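PDB 5N7Q: putative cathepsin d from Ixodes ricinus, which probably acts as an aspartic endopeptidase of the pepsin-like A1 family, cutting peptide bonds within protein chains, and is bound here by the inhibitor pepstatin A. Local coordinates for residues His179-Gly184 with Pro321-Phe326; Ala213-Cys218 with Asn244-Gly249; Asn269-Ile274 with Glu278-Ser283. One frame throughout, in Å; residues are numbered along the deposited sequence.

Contact 1: residues His179-Gly184 with Pro321-Phe326; sequences HDHYKG and PYYTIF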
loop_
_atom_site.group_PDB
_atom_site.type_symbol
_atom_site.label_atom_id
_atom_site.label_comp_id
_atom_site.label_asym_id
_atom_site.label_seq_id
_atom_site.Cartn_x
_atom_site.Cartn_y
_atom_site.Cartn_z
ATOM N N HIS A 179 -3.642 -3.770 -19.883
ATOM C CA HIS A 179 -3.019 -2.720 -20.688
ATOM C C HIS A 179 -3.968 -1.522 -20.866
ATOM O O HIS A 179 -3.512 -0.461 -21.251
ATOM C CB HIS A 179 -2.549 -3.276 -22.048
ATOM C CG HIS A 179 -1.403 -2.529 -22.671
ATOM N ND1 HIS A 179 -1.263 -1.158 -22.598
ATOM C CD2 HIS A 179 -0.326 -2.974 -23.359
ATOM C CE1 HIS A 179 -0.171 -0.794 -23.250
ATOM N NE2 HIS A 179 0.417 -1.880 -23.714
ATOM N N ASP A 180 -5.258 -1.634 -20.521
ATOM C CA ASP A 180 -6.103 -0.457 -20.520
ATOM C C ASP A 180 -5.831 0.460 -19.332
ATOM O O ASP A 180 -6.381 1.556 -19.281
ATOM C CB ASP A 180 -7.573 -0.836 -20.695
ATOM C CG ASP A 180 -7.876 -1.395 -22.098
ATOM O OD1 ASP A 180 -7.196 -0.942 -23.067
ATOM O OD2 ASP A 180 -8.748 -2.303 -22.197
ATOM N N HIS A 181 -4.976 0.047 -18.391
ATOM C CA HIS A 181 -4.514 0.939 -17.337
ATOM C C HIS A 181 -3.127 1.492 -17.522
ATOM O O HIS A 181 -2.652 2.208 -16.629
ATOM C CB HIS A 181 -4.557 0.243 -15.967
ATOM C CG HIS A 181 -5.938 0.026 -15.454
ATOM N ND1 HIS A 181 -6.865 1.039 -15.370
ATOM C CD2 HIS A 181 -6.535 -1.082 -14.960
ATOM C CE1 HIS A 181 -7.994 0.550 -14.871
ATOM N NE2 HIS A 181 -7.813 -0.730 -14.616
ATOM N N TYR A 182 -2.470 1.248 -18.650
ATOM C CA TYR A 182 -1.144 1.817 -18.845
ATOM C C TYR A 182 -0.844 2.122 -20.306
ATOM O O TYR A 182 -1.493 1.568 -21.210
ATOM C CB TYR A 182 -0.049 0.951 -18.196
ATOM C CG TYR A 182 0.425 -0.262 -18.991
ATOM C CD1 TYR A 182 1.444 -0.151 -19.949
ATOM C CD2 TYR A 182 -0.090 -1.531 -18.755
ATOM C CE1 TYR A 182 1.901 -1.269 -20.638
ATOM C CE2 TYR A 182 0.354 -2.634 -19.456
ATOM C CZ TYR A 182 1.371 -2.485 -20.389
ATOM O OH TYR A 182 1.812 -3.584 -21.064
ATOM N N LYS A 183 0.111 3.012 -20.511
ATOM C CA LYS A 183 0.591 3.326 -21.865
ATOM C C LYS A 183 2.079 3.059 -21.942
ATOM O O LYS A 183 2.798 3.036 -20.932
ATOM C CB LYS A 183 0.233 4.753 -22.282
ATOM C CG LYS A 183 0.613 5.854 -21.340
ATOM C CD LYS A 183 0.106 7.205 -21.880
ATOM C CE LYS A 183 -0.219 8.218 -20.795
ATOM N NZ LYS A 183 -0.265 9.616 -21.343
ATOM N N GLY A 184 2.545 2.830 -23.157
ATOM C CA GLY A 184 3.936 2.466 -23.407
ATOM C C GLY A 184 4.196 1.008 -23.056
ATOM O O GLY A 184 3.351 0.124 -23.271
ATOM N N PRO A 321 0.681 7.360 -10.420
ATOM C CA PRO A 321 1.093 7.704 -11.804
ATOM C C PRO A 321 1.766 6.541 -12.547
ATOM O O PRO A 321 1.864 6.580 -13.778
ATOM C CB PRO A 321 2.048 8.914 -11.615
ATOM C CG PRO A 321 2.422 8.895 -10.182
ATOM C CD PRO A 321 1.262 8.297 -9.439
ATOM N N TYR A 322 2.222 5.536 -11.798
ATOM C CA TYR A 322 2.842 4.345 -12.387
ATOM C C TYR A 322 2.069 3.096 -12.001
ATOM O O TYR A 322 2.082 2.670 -10.856
ATOM C CB TYR A 322 4.332 4.291 -12.035
ATOM C CG TYR A 322 5.009 5.540 -12.595
ATOM C CD1 TYR A 322 5.157 5.698 -13.959
ATOM C CD2 TYR A 322 5.352 6.616 -11.791
ATOM C CE1 TYR A 322 5.667 6.852 -14.502
ATOM C CE2 TYR A 322 5.868 7.776 -12.319
ATOM C CZ TYR A 322 6.002 7.895 -13.685
ATOM O OH TYR A 322 6.541 9.058 -14.214
ATOM N N TYR A 323 1.334 2.557 -12.968
ATOM C CA TYR A 323 0.680 1.257 -12.856
ATOM C C TYR A 323 1.738 0.191 -12.522
ATOM O O TYR A 323 2.828 0.211 -13.096
ATOM C CB TYR A 323 0.035 0.946 -14.187
ATOM C CG TYR A 323 -0.841 -0.279 -14.245
ATOM C CD1 TYR A 323 -1.990 -0.382 -13.448
ATOM C CD2 TYR A 323 -0.573 -1.316 -15.117
ATOM C CE1 TYR A 323 -2.813 -1.486 -13.507
ATOM C CE2 TYR A 323 -1.388 -2.425 -15.184
ATOM C CZ TYR A 323 -2.523 -2.515 -14.404
ATOM O OH TYR A 323 -3.345 -3.605 -14.492
ATOM N N THR A 324 1.431 -0.693 -11.569
ATOM C CA THR A 324 2.457 -1.536 -11.000
ATOM C C THR A 324 2.013 -2.976 -11.057
ATOM O O THR A 324 0.895 -3.321 -10.691
ATOM C CB THR A 324 2.800 -1.148 -9.575
ATOM O OG1 THR A 324 3.173 0.238 -9.547
ATOM C CG2 THR A 324 3.969 -1.920 -9.046
ATOM N N ILE A 325 2.926 -3.808 -11.526
ATOM C CA ILE A 325 2.751 -5.252 -11.679
ATOM C C ILE A 325 3.622 -5.939 -10.630
ATOM O O ILE A 325 4.830 -5.732 -10.586
ATOM C CB ILE A 325 3.186 -5.744 -13.070
ATOM C CG1 ILE A 325 2.328 -5.129 -14.203
ATOM C CG2 ILE A 325 3.028 -7.249 -13.154
ATOM C CD1 ILE A 325 2.664 -3.694 -14.554
ATOM N N PHE A 326 2.992 -6.767 -9.791
ATOM C CA PHE A 326 3.652 -7.530 -8.736
ATOM C C PHE A 326 3.649 -8.998 -9.210
ATOM O O PHE A 326 2.606 -9.649 -9.221
ATOM C CB PHE A 326 2.893 -7.366 -7.428
ATOM C CG PHE A 326 2.876 -5.967 -6.899
ATOM C CD1 PHE A 326 1.912 -5.045 -7.346
ATOM C CD2 PHE A 326 3.786 -5.585 -5.937
ATOM C CE1 PHE A 326 1.914 -3.743 -6.845
ATOM C CE2 PHE A 326 3.785 -4.287 -5.438
ATOM C CZ PHE A 326 2.831 -3.378 -5.882
#

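Contact 2: residues Ala213-Cys218 with Asn244-Gly249; sequences APELLC and NQYLGG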
loop_
_atom_site.group_PDB
_atom_site.type_symbol
_atom_site.label_atom_id
_atom_site.label_comp_id
_atom_site.label_asym_id
_atom_site.label_seq_id
_atom_site.Cartn_x
_atom_site.Cartn_y
_atom_site.Cartn_z
ATOM N N ALA A 213 21.852 24.673 -8.926
ATOM C CA ALA A 213 22.250 23.264 -8.754
ATOM C C ALA A 213 21.046 22.329 -8.799
ATOM O O ALA A 213 19.978 22.715 -8.340
ATOM C CB ALA A 213 22.947 23.073 -7.435
ATOM N N PRO A 214 21.234 21.107 -9.315
ATOM C CA PRO A 214 20.251 20.081 -9.071
ATOM C C PRO A 214 20.361 19.561 -7.640
ATOM O O PRO A 214 21.240 19.955 -6.903
ATOM C CB PRO A 214 20.661 18.976 -10.041
ATOM C CG PRO A 214 22.157 19.081 -10.053
ATOM C CD PRO A 214 22.457 20.553 -9.937
ATOM N N GLU A 215 19.477 18.640 -7.261
ATOM C CA GLU A 215 19.542 17.958 -5.986
ATOM C C GLU A 215 19.613 16.471 -6.305
ATOM O O GLU A 215 18.635 15.894 -6.770
ATOM C CB GLU A 215 18.299 18.301 -5.159
ATOM C CG GLU A 215 18.197 17.626 -3.807
ATOM C CD GLU A 215 19.219 18.072 -2.801
ATOM O OE1 GLU A 215 19.833 19.136 -2.958
ATOM O OE2 GLU A 215 19.395 17.335 -1.807
ATOM N N LEU A 216 20.778 15.866 -6.052
ATOM C CA LEU A 216 21.052 14.462 -6.409
ATOM C C LEU A 216 21.117 13.617 -5.145
ATOM O O LEU A 216 22.008 13.801 -4.310
ATOM C CB LEU A 216 22.344 14.345 -7.238
ATOM C CG LEU A 216 22.453 15.220 -8.486
ATOM C CD1 LEU A 216 23.750 14.946 -9.250
ATOM C CD2 LEU A 216 21.291 15.083 -9.462
ATOM N N LEU A 217 20.162 12.696 -5.000
ATOM C CA LEU A 217 20.018 11.861 -3.844
ATOM C C LEU A 217 20.120 10.405 -4.278
ATOM O O LEU A 217 20.231 10.124 -5.479
ATOM C CB LEU A 217 18.673 12.153 -3.184
ATOM C CG LEU A 217 18.627 13.600 -2.667
ATOM C CD1 LEU A 217 17.197 13.965 -2.359
ATOM C CD2 LEU A 217 19.511 13.760 -1.455
ATOM N N CYS A 218 20.094 9.489 -3.309
ATOM C CA CYS A 218 20.343 8.074 -3.619
ATOM C C CYS A 218 21.553 8.008 -4.565
ATOM O O CYS A 218 21.537 7.301 -5.568
ATOM C CB CYS A 218 19.095 7.458 -4.253
ATOM S SG CYS A 218 19.280 5.746 -4.793
ATOM N N ASN A 244 13.421 17.956 0.820
ATOM C CA ASN A 244 12.483 18.990 1.249
ATOM C C ASN A 244 13.088 20.385 1.346
ATOM O O ASN A 244 12.430 21.334 0.954
ATOM C CB ASN A 244 11.759 18.577 2.531
ATOM C CG ASN A 244 10.613 17.639 2.241
ATOM O OD1 ASN A 244 9.582 18.085 1.712
ATOM N ND2 ASN A 244 10.798 16.355 2.491
ATOM N N GLN A 245 14.339 20.490 1.778
ATOM C CA GLN A 245 15.032 21.788 1.752
ATOM C C GLN A 245 15.096 22.367 0.340
ATOM O O GLN A 245 14.804 23.563 0.145
ATOM C CB GLN A 245 16.440 21.639 2.312
ATOM C CG GLN A 245 17.054 23.011 2.594
ATOM C CD GLN A 245 18.387 22.885 3.270
ATOM O OE1 GLN A 245 18.569 22.029 4.148
ATOM N NE2 GLN A 245 19.334 23.726 2.876
ATOM N N TYR A 246 15.433 21.528 -0.643
ATOM C CA TYR A 246 15.479 21.968 -2.041
ATOM C C TYR A 246 14.104 22.429 -2.521
ATOM O O TYR A 246 13.997 23.365 -3.310
ATOM C CB TYR A 246 15.970 20.806 -2.907
ATOM C CG TYR A 246 16.304 21.146 -4.339
ATOM C CD1 TYR A 246 17.491 21.810 -4.650
ATOM C CD2 TYR A 246 15.497 20.738 -5.398
ATOM C CE1 TYR A 246 17.832 22.090 -5.956
ATOM C CE2 TYR A 246 15.825 21.029 -6.712
ATOM C CZ TYR A 246 17.032 21.682 -7.005
ATOM O OH TYR A 246 17.380 21.966 -8.319
ATOM N N LEU A 247 13.046 21.737 -2.071
ATOM C CA LEU A 247 11.671 22.063 -2.495
ATOM C C LEU A 247 11.025 23.210 -1.740
ATOM O O LEU A 247 9.943 23.685 -2.137
ATOM C CB LEU A 247 10.788 20.825 -2.390
ATOM C CG LEU A 247 11.197 19.604 -3.220
ATOM C CD1 LEU A 247 10.257 18.452 -2.913
ATOM C CD2 LEU A 247 11.213 19.869 -4.714
ATOM N N GLY A 248 11.637 23.638 -0.644
ATOM C CA GLY A 248 11.038 24.674 0.219
ATOM C C GLY A 248 10.050 24.120 1.239
ATOM O O GLY A 248 9.195 24.844 1.751
ATOM N N GLY A 249 10.139 22.819 1.526
ATOM C CA GLY A 249 9.356 22.201 2.587
ATOM C C GLY A 249 9.914 22.473 3.963
ATOM O O GLY A 249 11.135 22.405 4.164
#

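Contact 3: residues Asn269-Ile274 with Glu278-Ser283; sequences NVTFTI and EFSLRS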
loop_
_atom_site.group_PDB
_atom_site.type_symbol
_atom_site.label_atom_id
_atom_site.label_comp_id
_atom_site.label_asym_id
_atom_site.label_seq_id
_atom_site.Cartn_x
_atom_site.Cartn_y
_atom_site.Cartn_z
ATOM N N ASN A 269 9.911 18.958 -10.768
ATOM C CA ASN A 269 9.686 17.513 -10.775
ATOM C C ASN A 269 10.736 16.817 -9.899
ATOM O O ASN A 269 11.858 17.330 -9.713
ATOM C CB ASN A 269 9.711 16.953 -12.207
ATOM C CG ASN A 269 8.565 17.479 -13.079
ATOM O OD1 ASN A 269 7.647 18.127 -12.612
ATOM N ND2 ASN A 269 8.649 17.219 -14.391
ATOM N N VAL A 270 10.372 15.648 -9.371
ATOM C CA VAL A 270 11.292 14.742 -8.677
ATOM C C VAL A 270 11.279 13.411 -9.420
ATOM O O VAL A 270 10.221 12.898 -9.751
ATOM C CB VAL A 270 10.900 14.562 -7.206
ATOM C CG1 VAL A 270 11.767 13.552 -6.486
ATOM C CG2 VAL A 270 10.979 15.894 -6.457
ATOM N N THR A 271 12.460 12.864 -9.693
ATOM C CA THR A 271 12.593 11.711 -10.595
ATOM C C THR A 271 13.309 10.552 -9.926
ATOM O O THR A 271 14.384 10.737 -9.337
ATOM C CB THR A 271 13.345 12.136 -11.853
ATOM O OG1 THR A 271 12.654 13.222 -12.475
ATOM C CG2 THR A 271 13.491 10.967 -12.848
ATOM N N PHE A 272 12.739 9.343 -10.055
ATOM C CA PHE A 272 13.326 8.080 -9.584
ATOM C C PHE A 272 13.786 7.306 -10.792
ATOM O O PHE A 272 13.039 7.164 -11.762
ATOM C CB PHE A 272 12.293 7.241 -8.811
ATOM C CG PHE A 272 11.970 7.804 -7.471
ATOM C CD1 PHE A 272 11.131 8.916 -7.373
ATOM C CD2 PHE A 272 12.513 7.265 -6.308
ATOM C CE1 PHE A 272 10.862 9.478 -6.135
ATOM C CE2 PHE A 272 12.247 7.829 -5.074
ATOM C CZ PHE A 272 11.429 8.934 -4.989
ATOM N N THR A 273 15.044 6.884 -10.783
ATOM C CA THR A 273 15.600 6.109 -11.886
ATOM C C THR A 273 15.628 4.650 -11.456
ATOM O O THR A 273 16.254 4.298 -10.463
ATOM C CB THR A 273 16.995 6.598 -12.290
ATOM O OG1 THR A 273 16.895 7.956 -12.759
ATOM C CG2 THR A 273 17.548 5.705 -13.431
ATOM N N ILE A 274 14.944 3.798 -12.219
ATOM C CA ILE A 274 14.782 2.393 -11.882
ATOM C C ILE A 274 15.014 1.602 -13.152
ATOM O O ILE A 274 14.432 1.913 -14.183
ATOM C CB ILE A 274 13.350 2.093 -11.341
ATOM C CG1 ILE A 274 12.984 3.068 -10.196
ATOM C CG2 ILE A 274 13.251 0.634 -10.936
ATOM C CD1 ILE A 274 11.525 2.972 -9.758
ATOM N N GLU A 278 13.852 6.728 -16.267
ATOM C CA GLU A 278 13.381 7.790 -15.375
ATOM C C GLU A 278 11.883 7.714 -15.159
ATOM O O GLU A 278 11.111 7.647 -16.113
ATOM C CB GLU A 278 13.751 9.160 -15.927
ATOM C CG GLU A 278 15.256 9.395 -15.854
ATOM C CD GLU A 278 15.689 10.829 -16.101
ATOM O OE1 GLU A 278 14.840 11.711 -16.341
ATOM O OE2 GLU A 278 16.913 11.055 -16.045
ATOM N N PHE A 279 11.491 7.797 -13.895
ATOM C CA PHE A 279 10.091 7.850 -13.484
ATOM C C PHE A 279 9.906 9.190 -12.747
ATOM O O PHE A 279 10.276 9.324 -11.583
ATOM C CB PHE A 279 9.765 6.636 -12.597
ATOM C CG PHE A 279 9.835 5.340 -13.347
ATOM C CD1 PHE A 279 8.732 4.856 -14.017
ATOM C CD2 PHE A 279 11.032 4.653 -13.421
ATOM C CE1 PHE A 279 8.818 3.691 -14.758
ATOM C CE2 PHE A 279 11.129 3.484 -14.153
ATOM C CZ PHE A 279 10.010 3.006 -14.817
ATOM N N SER A 280 9.326 10.140 -13.462
ATOM C CA SER A 280 9.173 11.534 -13.010
ATOM C C SER A 280 7.858 11.724 -12.254
ATOM O O SER A 280 6.831 11.134 -12.593
ATOM C CB SER A 280 9.236 12.437 -14.246
ATOM O OG SER A 280 9.244 13.809 -13.884
ATOM N N LEU A 281 7.913 12.550 -11.211
ATOM C CA LEU A 281 6.745 12.979 -10.472
ATOM C C LEU A 281 6.689 14.502 -10.541
ATOM O O LEU A 281 7.631 15.158 -10.141
ATOM C CB LEU A 281 6.874 12.552 -9.008
ATOM C CG LEU A 281 7.016 11.050 -8.794
ATOM C CD1 LEU A 281 7.374 10.786 -7.351
ATOM C CD2 LEU A 281 5.706 10.354 -9.122
ATOM N N ARG A 282 5.578 15.030 -11.037
ATOM C CA ARG A 282 5.303 16.469 -11.000
ATOM C C ARG A 282 4.838 16.842 -9.623
ATOM O O ARG A 282 4.375 15.982 -8.847
ATOM C CB ARG A 282 4.185 16.783 -11.993
ATOM C CG ARG A 282 4.497 16.414 -13.441
ATOM C CD ARG A 282 3.226 16.348 -14.299
ATOM N NE ARG A 282 2.406 17.536 -14.168
ATOM C CZ ARG A 282 1.073 17.617 -14.281
ATOM N NH1 ARG A 282 0.316 16.555 -14.565
ATOM N NH2 ARG A 282 0.491 18.796 -14.098
ATOM N N SER A 283 4.861 18.137 -9.301
ATOM C CA SER A 283 4.318 18.573 -8.020
ATOM C C SER A 283 2.840 18.200 -7.908
ATOM O O SER A 283 2.356 17.897 -6.807
ATOM C CB SER A 283 4.555 20.066 -7.795
ATOM O OG SER A 283 3.831 20.801 -8.747
HETATM O O HOH W 1 6.511 19.961 -10.963
HETATM O O HOH W 2 11.989 14.210 -14.773
HETATM O O HOH W 3 18.825 9.025 -14.393
#

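Contact 1: residues His179-Gly184 with Pro321-Phe326
Y323 packs against H181 and Y182, and the three rings form a small aromatic cluster between the 179-184 turn and the start of strand 322-327. The ring of Y323 leaves its strand with CG anti to the backbone N (chi1 -173°), which carries it straight out toward the turn. Its CB lies beside the carbonyl O of H181 and the CB of Y182. Further out the two long edges of the ring part company. On one of them CD1 and CE1 run under H181, whose CB comes down on the face in a CH-pi contact, 3.7 Å from the centroid of the Y323 ring and displaced toward the rim. On the other edge CD2 faces Y182, with Y323 CD2 3.7 Å from Y182 CD2, and CE2 follows at a slightly longer distance. These two tyrosine rings meet rim to rim with planes only 19° apart, neither lying over the other. At the tip the hydroxyl passes near H181 CD2 but takes its hydrogen bond from the backbone N of D178, just before the turn. Within the turn Y182 has a second aromatic neighbour: H179 ND1 sits over the centre of its ring, 3.6 Å above the plane. The imidazole of H181 stacks on Y159 and makes a weak hydrogen bond to E171. H181, at the end of the 3-10 turn, rests on Y323, which also touches S157 and Y159 of the adjacent antiparallel strand 155-160, while Y182 reaches A336 of strand 332-337, the partner of 322-327 on its other side.

Contact 2: residues Ala213-Cys218 with Asn244-Gly249
E215 and Y246 both place CG anti to the backbone N (chi1 178° and -170°), and these extended first torsions bring the glutamate's methylene carbons onto the tyrosine ring. The contact belongs to the C-terminal half of the pepsin-like fold, where the last turn of helix 237-247 packs against the short edge strand 215-217. E215 CB stands nearly over the middle of the ring, 3.6 Å from its centroid and 11° off the normal, a CH-pi contact. E215 CG lies about 4.0 Å from both CB and CG of Y246. The glutamate chain is bent at chi2, which turns the carboxylate obliquely to the ring, with E215 OE1 near Y246 CD1. The two side chains run past each other in opposite directions.

The helix ends directly after Y246 and L247 in a Schellman motif: G248 takes positive phi, and G249 N bonds back to N244 O at 2.8 Å. E215 pairs through its backbone with S206 of strand 198-206, and Y246 also packs on S206, so the tyrosine fills the angle between the helix end and this pair of strands. Its hydroxyl is gripped twice, accepting from the backbone N of S208 and donating to the carbonyl O of A213. In that second bond Y246 OH lies 2.7 Å from A213 O, in the carbonyl plane and on a lone pair.

Contact 3: residues Asn269-Ile274 with Glu278-Ser283
V270 and L281, and likewise F272 and F279, are hydrogen-bonded pairs of an antiparallel beta hairpin, each joined by two backbone bonds; the straightest, F272 N to F279 O, has an angle of 172° at the hydrogen. T271-S280, between them, and T273-E278, next toward the turn, are non-hydrogen-bonded pairs whose side chains occupy the other face.

On the face of V270, F272, F279 and L281 the contact is apolar. The ring of F272 meets L281 obliquely, CE1 lying 3.9 Å from L281 CD1. F279 has CG anti to its carbonyl carbon (chi1 -67°), which turns the ring along the hairpin toward I274: the two side chains cross at about a right angle, F279 CE2 sits 3.8 Å from I274 CB, and the carbonyl oxygens of F272 and I274 both lie at the ring's edge, in its plane.

The opposite face is polar and partly hydrated. In T271 the methyl is anti to the backbone N and touches the glutamate chain, CG2 being 3.6 Å from E278 CB, while OG1 turns to the neighbouring serine. T271 OG1 and S280 OG stand 3.7 Å apart and share a water, 2.6 Å from the threonine oxygen. A second water links T273 OG1 to E278 OE2, whose stronger partner is K205 in a salt bridge. At the far end a water lies 2.7 Å from N269 OD1, probably donating to it, and accepts from S283 N, the first residue of helix 283-286.

Strand 270-274 pairs on its other side with strand 198-206. F272 and L281 both lean on I233 of strand 233-235, and I274 and F279 pack against F318 of helix 316-319.

Overall arrangement
Contact 1 closes the longest loop, and contacts 2 and 3 follow one another in series inside it, both in the C-terminal half of the pepsin-like fold. Contacts 2 and 3 lie 13 Å apart between centres and share a sheet: strand 198-206 pairs with 215-217 and with 270-274, although the segments of contact 2 do not touch those of contact 3 (nearest atoms about 4 Å apart). Contact 1, on strand 322-327, belongs to a different set of strands; its centre is 16 Å from that of contact 3 and 28 Å from that of contact 2. It nevertheless meets the hairpin directly, Y322 OH probably bonding to S280 O and P321 packing on L281. Segment 321-326 thus ties this hairpin to the strands around contact 1.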